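Local coordinates for glycoside hydrolase, GH17 family (Formosa sp. Hel1_33_131, PDB 6FCG), which probably hydrolyses internal glycosidic bonds of the marine β-glucan laminarin, as an endo-acting laminarinase of glycoside hydrolase family 17, at residues Y243-T248 with G307-S312; I253-F258 with E418-K423; T324-E329 with K378-L383. All blocks are in the same frame, centred on the assembly; numbering follows the deposited sequence.

Interaction 1 (Y243-T248 with G307-S312); sequences YPMHDT and GWASFS
M245 and W308 both turn CG away from their own backbone N (chi1 -168° and -164°), which lays the thioether chain across one face of the indole. M245 CG sits over the five-membered ring, 3.9 Å from its centroid, in a CH-pi contact; M245 CB follows over the same face, 3.6 Å from W308 CE3. A bend at chi2 (-135°) carries M245 SD higher, 5.0 Å from the five-membered-ring centroid, a distant Met-aromatic contact where it also meets A309: the A309 N-H points almost straight at M245 SD (3.5 Å), a weak bond. P244 CB touches the indole edge at CZ3, and T248 CG2 lies near W308 CH2 (4.0 Å). W308 NE1 is held by A323 O. One water accepts from M245 N (2.9 Å) and donates to G307 O (2.8 Å), joining the first helical turn to the loop. Y243 CE1 rests against G307 N, while its OH bonds E305. Cutting W308 back to an alanine would probably leave M245 without its ring platform and A323 O without its indole partner. The Met-aromatic packing ties the start of helix 244-250 to the loop after strand 301-305, among the carboxyl-terminal strand ends that line the active site in TIM-barrel glycosidases.

Interaction 2 (I253-F258 with E418-K423); sequences IFWGVF and ELPPVK
V257 and V422, with F258 and K423, pair as a short two-stranded parallel sheet outside the main barrel sheet, joining a loop segment of the barrel to the chain that follows helix 410-416. V257 carries both backbone bonds: its N donates to P421 O (3.0 Å), and its O accepts from K423 N at 2.8 Å, nearly straight at 171°. The valines V257 and V422 share one face of this small sheet, F258 and K423 the other.

K423 can be followed along its length. CB lies 3.7 Å from F258 CE1, the two side chains running alongside each other. With CG set opposite the carbonyl carbon (chi1 -57°) and the rest extended, the chain passes along the carbonyl of W255: CG is the first carbon to approach W255 O, and CD comes closer, 3.6 Å from that oxygen. CE comes closest, 3.1 Å from W255 O, and NZ, at the tip, reaches P252 O in a weak hydrogen bond.

The two prolines close the other end. P420 CB sits over one face of the W255 six-membered ring, off-centre toward its rim and 3.9 Å from W255 CZ2, a CH-pi contact; the ring of P420 also meets V257 CG2. P420 also packs on A273 of helix 266-294, and nearby L419 packs on L415 of the second subunit. P421 crosses the indole at about a right angle, placing its CD 3.6 Å from W255 NE1, whose hydrogen goes to S321 O.

Interaction 3 (T324-E329 with K378-L383); sequences TDEYKE and KAKYVL
One hydrogen bond crosses from backbone to side chain: Y381 N donates to E326 OE1 at 2.9 Å with an angle of 159°, approaching on the anti side of the carboxylate and well out of its plane. E326 holds CG opposite its carbonyl carbon (chi1 -67°) and extends beyond it, which lays the carboxylate along K380; nearer the backbone, E326 CB packs 3.8 Å from Y381 CB. The same OE1 is also hydrogen-bonded to T405 OG1, so two bonds hold it.

K380 crosses both glutamates at about a right angle, using its aliphatic part. Its CG lies 3.6 Å from E326 OE2 and its CD 3.4 Å from E329 OE2. The ammonium runs past them to a salt bridge with D354 and hydrogen bonds to G371 O and S310 OG. E329 OE1 stays 4.4 Å from K380 NZ, beyond a salt bridge, though the positive charge nearby probably helps the glutamate keep its own. On the other flank Y327 turns an edge toward the face of Y381, an offset edge-to-face pair with planes at 65° and Y327 CD1 3.6 Å from Y381 CE2.

The next shell fixes the start of the helix. D325 is the N-cap: its OD1 accepts K328 N at 2.9 Å in a nearly straight bond and Y327 N in a weak one, while OD2 forms a salt bridge with K328 NZ at 3.5 Å.

Further out, L413 of helix 410-416 packs on E326 and Y381, and L267 and I270 of helix 266-294 flank Y327. The contact thus pins the first turn of helix 326-342 to the loop leading into helix 384-388, with helices 410-416 and 266-294 packed against it.

How the interactions relate
The centre of interaction 1 lies nearest the centre of the chain, at about 12 Å, and close to the strand ends where the active site of such barrels opens; interactions 3 and 2 follow at about 17 and 25 Å. The centres of interactions 1 and 3 are about 12 Å apart, and the S310-K380 bond, 3.0 Å between OG and NZ, joins the loop 307-312 to the segment 378-383. Interactions 1 and 2 join where T248 CG2 packs on W255 CD2 (3.4 Å). Interactions 2 and 3, with centres about 20 Å apart, touch through W255 CH2 and K328 CD (4.0 Å); along the chain, interaction 3 is nested within the loop that interaction 2 closes.

Interaction 1 (Y243-T248 with G307-S312)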
loop_
_atom_site.group_PDB
_atom_site.type_symbol
_atom_site.label_atom_id
_atom_site.label_comp_id
_atom_site.label_asym_id
_atom_site.label_seq_id
_atom_site.Cartn_x
_atom_site.Cartn_y
_atom_site.Cartn_z
ATOM N N TYR A 243 30.426 -0.109 0.900
ATOM C CA TYR A 243 29.354 -1.046 0.540
ATOM C C TYR A 243 28.281 -0.470 -0.375
ATOM O O TYR A 243 27.174 -0.170 0.056
ATOM C CB TYR A 243 28.719 -1.625 1.813
ATOM C CG TYR A 243 29.370 -2.918 2.305
ATOM C CD1 TYR A 243 29.053 -4.134 1.713
ATOM C CD2 TYR A 243 30.301 -2.904 3.354
ATOM C CE1 TYR A 243 29.637 -5.305 2.147
ATOM C CE2 TYR A 243 30.903 -4.068 3.804
ATOM C CZ TYR A 243 30.571 -5.266 3.198
ATOM O OH TYR A 243 31.115 -6.445 3.623
ATOM N N PRO A 244 28.607 -0.326 -1.670
ATOM C CA PRO A 244 27.597 0.084 -2.648
ATOM C C PRO A 244 26.314 -0.764 -2.582
ATOM O O PRO A 244 25.228 -0.190 -2.697
ATOM C CB PRO A 244 28.310 -0.085 -4.010
ATOM C CG PRO A 244 29.746 -0.230 -3.719
ATOM C CD PRO A 244 29.972 -0.293 -2.241
ATOM N N MET A 245 26.430 -2.092 -2.426
ATOM C CA MET A 245 25.242 -2.959 -2.425
ATOM C C MET A 245 24.205 -2.445 -1.442
ATOM O O MET A 245 23.051 -2.293 -1.770
ATOM C CB MET A 245 25.583 -4.401 -2.084
ATOM C CG MET A 245 24.432 -5.365 -2.355
ATOM S SD MET A 245 24.134 -6.552 -1.036
ATOM C CE MET A 245 23.632 -5.531 0.330
ATOM N N HIS A 246 24.644 -2.154 -0.228
ATOM C CA HIS A 246 23.751 -1.598 0.777
ATOM C C HIS A 246 23.189 -0.252 0.373
ATOM O O HIS A 246 22.037 0.024 0.645
ATOM C CB HIS A 246 24.457 -1.511 2.131
ATOM C CG HIS A 246 24.640 -2.845 2.768
ATOM N ND1 HIS A 246 25.872 -3.438 2.939
ATOM C CD2 HIS A 246 23.732 -3.731 3.224
ATOM C CE1 HIS A 246 25.716 -4.620 3.509
ATOM N NE2 HIS A 246 24.425 -4.819 3.693
ATOM N N ASP A 247 24.016 0.587 -0.239
ATOM C CA ASP A 247 23.573 1.891 -0.647
ATOM C C ASP A 247 22.604 1.867 -1.825
ATOM O O ASP A 247 21.840 2.815 -1.983
ATOM C CB ASP A 247 24.767 2.837 -0.871
ATOM C CG ASP A 247 25.410 3.296 0.443
ATOM O OD1 ASP A 247 24.788 3.146 1.514
ATOM O OD2 ASP A 247 26.530 3.850 0.420
ATOM N N THR A 248 22.507 0.772 -2.576
ATOM C CA THR A 248 21.378 0.631 -3.535
ATOM C C THR A 248 19.981 0.804 -2.880
ATOM O O THR A 248 18.994 1.087 -3.583
ATOM C CB THR A 248 21.330 -0.701 -4.286
ATOM O OG1 THR A 248 21.091 -1.786 -3.376
ATOM C CG2 THR A 248 22.597 -0.916 -5.052
ATOM N N GLY A 307 31.520 -6.161 -0.454
ATOM C CA GLY A 307 30.859 -7.357 -0.938
ATOM C C GLY A 307 29.484 -7.094 -1.520
ATOM O O GLY A 307 28.921 -6.029 -1.350
ATOM N N TRP A 308 28.956 -8.086 -2.224
ATOM C CA TRP A 308 27.674 -7.979 -2.912
ATOM C C TRP A 308 26.949 -9.333 -2.851
ATOM O O TRP A 308 27.359 -10.280 -3.495
ATOM C CB TRP A 308 27.943 -7.569 -4.360
ATOM C CG TRP A 308 26.787 -7.068 -5.092
ATOM C CD1 TRP A 308 25.734 -7.807 -5.575
ATOM C CD2 TRP A 308 26.538 -5.725 -5.469
ATOM N NE1 TRP A 308 24.848 -6.996 -6.227
ATOM C CE2 TRP A 308 25.307 -5.707 -6.164
ATOM C CE3 TRP A 308 27.220 -4.530 -5.283
ATOM C CZ2 TRP A 308 24.757 -4.546 -6.682
ATOM C CZ3 TRP A 308 26.676 -3.371 -5.787
ATOM C CH2 TRP A 308 25.453 -3.387 -6.484
ATOM N N ALA A 309 25.879 -9.412 -2.067
ATOM C CA ALA A 309 25.226 -10.676 -1.803
ATOM C C ALA A 309 24.493 -11.235 -3.001
ATOM O O ALA A 309 24.029 -10.484 -3.881
ATOM C CB ALA A 309 24.299 -10.527 -0.628
ATOM N N SER A 310 24.398 -12.555 -3.061
ATOM C CA SER A 310 23.754 -13.252 -4.172
ATOM C C SER A 310 22.260 -13.461 -3.961
ATOM O O SER A 310 21.578 -13.926 -4.877
ATOM C CB SER A 310 24.406 -14.606 -4.409
ATOM O OG SER A 310 24.223 -15.479 -3.306
ATOM N N PHE A 311 21.741 -13.124 -2.783
ATOM C CA PHE A 311 20.318 -13.255 -2.535
ATOM C C PHE A 311 19.859 -12.320 -1.425
ATOM O O PHE A 311 20.602 -12.086 -0.490
ATOM C CB PHE A 311 19.967 -14.713 -2.173
ATOM C CG PHE A 311 18.508 -14.970 -2.091
ATOM C CD1 PHE A 311 17.785 -15.282 -3.228
ATOM C CD2 PHE A 311 17.831 -14.847 -0.890
ATOM C CE1 PHE A 311 16.405 -15.489 -3.171
ATOM C CE2 PHE A 311 16.447 -15.057 -0.820
ATOM C CZ PHE A 311 15.736 -15.380 -1.967
ATOM N N SER A 312 18.627 -11.799 -1.537
ATOM C CA SER A 312 17.999 -11.018 -0.462
ATOM C C SER A 312 16.489 -11.101 -0.540
ATOM O O SER A 312 15.909 -10.863 -1.594
ATOM C CB SER A 312 18.367 -9.528 -0.546
ATOM O OG SER A 312 17.688 -8.768 0.471
HETATM O O HOH W 1 28.970 -3.440 -2.318
#

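Interaction 2 (I253-F258 with E418-K423)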
loop_
_atom_site.group_PDB
_atom_site.type_symbol
_atom_site.label_atom_id
_atom_site.label_comp_id
_atom_site.label_asym_id
_atom_site.label_seq_id
_atom_site.Cartn_x
_atom_site.Cartn_y
_atom_site.Cartn_z
ATOM N N ILE A 253 21.074 7.080 -5.280
ATOM C CA ILE A 253 21.153 8.054 -6.388
ATOM C C ILE A 253 22.023 7.557 -7.561
ATOM O O ILE A 253 21.780 7.922 -8.705
ATOM C CB ILE A 253 21.549 9.474 -5.914
ATOM C CG1 ILE A 253 20.457 10.188 -5.058
ATOM C CG2 ILE A 253 21.833 10.403 -7.093
ATOM C CD1 ILE A 253 19.689 9.400 -3.991
ATOM N N PHE A 254 22.965 6.662 -7.282
ATOM C CA PHE A 254 23.875 6.051 -8.283
ATOM C C PHE A 254 23.318 4.794 -8.964
ATOM O O PHE A 254 23.890 4.295 -9.929
ATOM C CB PHE A 254 25.215 5.681 -7.585
ATOM C CG PHE A 254 25.134 4.430 -6.751
ATOM C CD1 PHE A 254 25.383 3.182 -7.324
ATOM C CD2 PHE A 254 24.755 4.481 -5.414
ATOM C CE1 PHE A 254 25.281 2.024 -6.575
ATOM C CE2 PHE A 254 24.644 3.316 -4.663
ATOM C CZ PHE A 254 24.912 2.091 -5.245
ATOM N N TRP A 255 22.229 4.254 -8.430
ATOM C CA TRP A 255 21.766 2.907 -8.789
ATOM C C TRP A 255 20.504 2.967 -9.642
ATOM O O TRP A 255 19.476 3.489 -9.208
ATOM C CB TRP A 255 21.478 2.121 -7.509
ATOM C CG TRP A 255 20.967 0.743 -7.726
ATOM C CD1 TRP A 255 19.730 0.289 -7.414
ATOM C CD2 TRP A 255 21.664 -0.339 -8.299
ATOM N NE1 TRP A 255 19.614 -1.001 -7.767
ATOM C CE2 TRP A 255 20.794 -1.417 -8.318
ATOM C CE3 TRP A 255 22.941 -0.500 -8.817
ATOM C CZ2 TRP A 255 21.158 -2.668 -8.826
ATOM C CZ3 TRP A 255 23.305 -1.731 -9.320
ATOM C CH2 TRP A 255 22.418 -2.795 -9.328
ATOM N N GLY A 256 20.600 2.438 -10.850
ATOM C CA GLY A 256 19.461 2.304 -11.717
ATOM C C GLY A 256 19.821 2.169 -13.177
ATOM O O GLY A 256 20.986 2.005 -13.543
ATOM N N VAL A 257 18.777 2.169 -13.999
ATOM C CA VAL A 257 18.890 2.324 -15.449
ATOM C C VAL A 257 18.329 3.712 -15.712
ATOM O O VAL A 257 17.163 3.983 -15.385
ATOM C CB VAL A 257 18.083 1.240 -16.184
ATOM C CG1 VAL A 257 18.216 1.393 -17.684
ATOM C CG2 VAL A 257 18.573 -0.134 -15.772
ATOM N N PHE A 258 19.171 4.592 -16.263
ATOM C CA PHE A 258 18.866 6.039 -16.378
ATOM C C PHE A 258 18.716 6.457 -17.835
ATOM O O PHE A 258 19.512 6.060 -18.702
ATOM C CB PHE A 258 19.969 6.892 -15.724
ATOM C CG PHE A 258 20.104 6.712 -14.213
ATOM C CD1 PHE A 258 19.393 7.527 -13.332
ATOM C CD2 PHE A 258 20.964 5.759 -13.687
ATOM C CE1 PHE A 258 19.526 7.378 -11.956
ATOM C CE2 PHE A 258 21.094 5.603 -12.328
ATOM C CZ PHE A 258 20.379 6.419 -11.454
ATOM N N GLU A 418 17.064 -10.059 -12.194
ATOM C CA GLU A 418 16.250 -8.915 -12.570
ATOM C C GLU A 418 17.140 -7.734 -12.911
ATOM O O GLU A 418 18.283 -7.680 -12.490
ATOM C CB GLU A 418 15.292 -8.567 -11.438
ATOM C CG GLU A 418 14.375 -9.739 -11.082
ATOM C CD GLU A 418 13.223 -9.372 -10.179
ATOM O OE1 GLU A 418 13.036 -10.136 -9.216
ATOM O OE2 GLU A 418 12.535 -8.354 -10.393
ATOM N N LEU A 419 16.609 -6.803 -13.701
ATOM C CA LEU A 419 17.323 -5.561 -14.022
ATOM C C LEU A 419 17.188 -4.531 -12.913
ATOM O O LEU A 419 16.231 -4.561 -12.144
ATOM C CB LEU A 419 16.852 -4.933 -15.339
ATOM C CG LEU A 419 17.403 -5.692 -16.547
ATOM C CD1 LEU A 419 16.332 -6.587 -17.136
ATOM C CD2 LEU A 419 17.912 -4.738 -17.601
ATOM N N PRO A 420 18.146 -3.592 -12.845
ATOM C CA PRO A 420 17.984 -2.509 -11.886
ATOM C C PRO A 420 16.737 -1.680 -12.211
ATOM O O PRO A 420 16.290 -1.669 -13.348
ATOM C CB PRO A 420 19.253 -1.685 -12.065
ATOM C CG PRO A 420 20.243 -2.598 -12.718
ATOM C CD PRO A 420 19.449 -3.547 -13.540
ATOM N N PRO A 421 16.175 -0.999 -11.211
ATOM C CA PRO A 421 14.996 -0.217 -11.489
ATOM C C PRO A 421 15.304 0.955 -12.430
ATOM O O PRO A 421 16.383 1.546 -12.371
ATOM C CB PRO A 421 14.572 0.279 -10.096
ATOM C CG PRO A 421 15.839 0.351 -9.322
ATOM C CD PRO A 421 16.692 -0.767 -9.844
ATOM N N VAL A 422 14.334 1.277 -13.282
ATOM C CA VAL A 422 14.397 2.428 -14.172
ATOM C C VAL A 422 14.228 3.735 -13.368
ATOM O O VAL A 422 13.373 3.814 -12.506
ATOM C CB VAL A 422 13.311 2.309 -15.268
ATOM C CG1 VAL A 422 13.135 3.633 -16.024
ATOM C CG2 VAL A 422 13.667 1.172 -16.227
ATOM N N LYS A 423 15.104 4.717 -13.601
ATOM C CA LYS A 423 14.985 6.043 -12.935
ATOM C C LYS A 423 15.029 7.180 -13.964
ATOM O O LYS A 423 15.573 7.065 -15.055
ATOM C CB LYS A 423 16.031 6.264 -11.836
ATOM C CG LYS A 423 15.978 5.183 -10.785
ATOM C CD LYS A 423 16.505 5.593 -9.420
ATOM C CE LYS A 423 16.578 4.345 -8.551
ATOM N NZ LYS A 423 17.200 4.564 -7.230
#

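Interaction 3 (T324-E329 with K378-L383)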
loop_
_atom_site.group_PDB
_atom_site.type_symbol
_atom_site.label_atom_id
_atom_site.label_comp_id
_atom_site.label_asym_id
_atom_site.label_seq_id
_atom_site.Cartn_x
_atom_site.Cartn_y
_atom_site.Cartn_z
ATOM N N THR A 324 20.671 -8.051 -5.601
ATOM C CA THR A 324 21.233 -9.327 -5.243
ATOM C C THR A 324 20.910 -10.489 -6.196
ATOM O O THR A 324 19.760 -10.831 -6.381
ATOM C CB THR A 324 20.758 -9.740 -3.854
ATOM O OG1 THR A 324 19.329 -9.741 -3.811
ATOM C CG2 THR A 324 21.297 -8.783 -2.825
ATOM N N ASP A 325 21.968 -11.072 -6.764
ATOM C CA ASP A 325 21.953 -12.342 -7.507
ATOM C C ASP A 325 23.409 -12.696 -7.837
ATOM O O ASP A 325 24.289 -11.835 -7.723
ATOM C CB ASP A 325 21.086 -12.265 -8.784
ATOM C CG ASP A 325 21.557 -11.187 -9.747
ATOM O OD1 ASP A 325 22.669 -11.351 -10.305
ATOM O OD2 ASP A 325 20.807 -10.190 -9.953
ATOM N N GLU A 326 23.662 -13.919 -8.291
ATOM C CA GLU A 326 25.035 -14.372 -8.501
ATOM C C GLU A 326 25.765 -13.694 -9.651
ATOM O O GLU A 326 27.017 -13.629 -9.653
ATOM C CB GLU A 326 25.083 -15.869 -8.706
ATOM C CG GLU A 326 24.697 -16.643 -7.453
ATOM C CD GLU A 326 24.813 -18.155 -7.592
ATOM O OE1 GLU A 326 25.515 -18.642 -8.511
ATOM O OE2 GLU A 326 24.207 -18.862 -6.766
ATOM N N TYR A 327 25.003 -13.189 -10.624
ATOM C CA TYR A 327 25.582 -12.523 -11.790
ATOM C C TYR A 327 26.126 -11.153 -11.408
ATOM O O TYR A 327 27.262 -10.798 -11.735
ATOM C CB TYR A 327 24.535 -12.413 -12.910
ATOM C CG TYR A 327 25.022 -11.827 -14.222
ATOM C CD1 TYR A 327 26.108 -12.383 -14.898
ATOM C CD2 TYR A 327 24.361 -10.765 -14.823
ATOM C CE1 TYR A 327 26.542 -11.871 -16.117
ATOM C CE2 TYR A 327 24.784 -10.252 -16.044
ATOM C CZ TYR A 327 25.869 -10.812 -16.685
ATOM O OH TYR A 327 26.278 -10.302 -17.881
ATOM N N LYS A 328 25.313 -10.363 -10.727
ATOM C CA LYS A 328 25.764 -9.048 -10.312
ATOM C C LYS A 328 26.881 -9.156 -9.289
ATOM O O LYS A 328 27.744 -8.295 -9.270
ATOM C CB LYS A 328 24.620 -8.190 -9.775
ATOM C CG LYS A 328 23.632 -7.815 -10.845
ATOM C CD LYS A 328 22.769 -6.670 -10.383
ATOM C CE LYS A 328 21.287 -7.004 -10.327
ATOM N NZ LYS A 328 20.471 -7.085 -11.501
ATOM N N GLU A 329 26.847 -10.191 -8.446
ATOM C CA GLU A 329 27.938 -10.447 -7.502
ATOM C C GLU A 329 29.256 -10.670 -8.236
ATOM O O GLU A 329 30.295 -10.108 -7.853
ATOM C CB GLU A 329 27.653 -11.663 -6.611
ATOM C CG GLU A 329 28.799 -11.984 -5.667
ATOM C CD GLU A 329 28.623 -13.286 -4.943
ATOM O OE1 GLU A 329 28.873 -13.210 -3.748
ATOM O OE2 GLU A 329 28.275 -14.366 -5.532
ATOM N N LYS A 378 29.117 -25.365 -3.046
ATOM C CA LYS A 378 28.877 -25.066 -4.444
ATOM C C LYS A 378 29.476 -23.714 -4.841
ATOM O O LYS A 378 29.398 -22.740 -4.098
ATOM C CB LYS A 378 27.398 -25.063 -4.757
ATOM C CG LYS A 378 26.747 -26.426 -4.627
ATOM C CD LYS A 378 25.637 -26.570 -5.664
ATOM C CE LYS A 378 25.081 -27.983 -5.732
ATOM N NZ LYS A 378 24.357 -28.282 -4.468
ATOM N N ALA A 379 30.114 -23.666 -6.002
ATOM C CA ALA A 379 30.701 -22.439 -6.511
ATOM C C ALA A 379 29.624 -21.638 -7.227
ATOM O O ALA A 379 29.027 -22.115 -8.180
ATOM C CB ALA A 379 31.852 -22.755 -7.463
ATOM N N LYS A 380 29.422 -20.404 -6.777
ATOM C CA LYS A 380 28.498 -19.478 -7.425
ATOM C C LYS A 380 29.078 -18.988 -8.740
ATOM O O LYS A 380 30.284 -19.124 -8.989
ATOM C CB LYS A 380 28.217 -18.276 -6.526
ATOM C CG LYS A 380 27.468 -18.616 -5.247
ATOM C CD LYS A 380 27.472 -17.439 -4.296
ATOM C CE LYS A 380 26.756 -17.767 -2.989
ATOM N NZ LYS A 380 26.695 -16.594 -2.057
ATOM N N TYR A 381 28.222 -18.395 -9.558
ATOM C CA TYR A 381 28.574 -17.947 -10.904
ATOM C C TYR A 381 29.967 -17.352 -11.042
ATOM O O TYR A 381 30.715 -17.692 -11.976
ATOM C CB TYR A 381 27.541 -16.948 -11.444
ATOM C CG TYR A 381 27.878 -16.496 -12.848
ATOM C CD1 TYR A 381 27.749 -17.372 -13.930
ATOM C CD2 TYR A 381 28.384 -15.214 -13.090
ATOM C CE1 TYR A 381 28.085 -16.976 -15.214
ATOM C CE2 TYR A 381 28.726 -14.803 -14.365
ATOM C CZ TYR A 381 28.574 -15.685 -15.426
ATOM O OH TYR A 381 28.880 -15.269 -16.701
ATOM N N VAL A 382 30.306 -16.464 -10.110
ATOM C CA VAL A 382 31.624 -15.825 -10.065
ATOM C C VAL A 382 32.818 -16.776 -10.245
ATOM O O VAL A 382 33.811 -16.372 -10.853
ATOM C CB VAL A 382 31.774 -14.972 -8.777
ATOM C CG1 VAL A 382 31.726 -15.816 -7.512
ATOM C CG2 VAL A 382 33.026 -14.110 -8.808
ATOM N N LEU A 383 32.718 -18.006 -9.720
ATOM C CA LEU A 383 33.804 -19.011 -9.791
ATOM C C LEU A 383 33.582 -20.207 -10.728
ATOM O O LEU A 383 34.381 -21.139 -10.718
ATOM C CB LEU A 383 34.094 -19.581 -8.384
ATOM C CG LEU A 383 34.523 -18.629 -7.272
ATOM C CD1 LEU A 383 34.899 -19.406 -6.019
ATOM C CD2 LEU A 383 35.676 -17.748 -7.729
#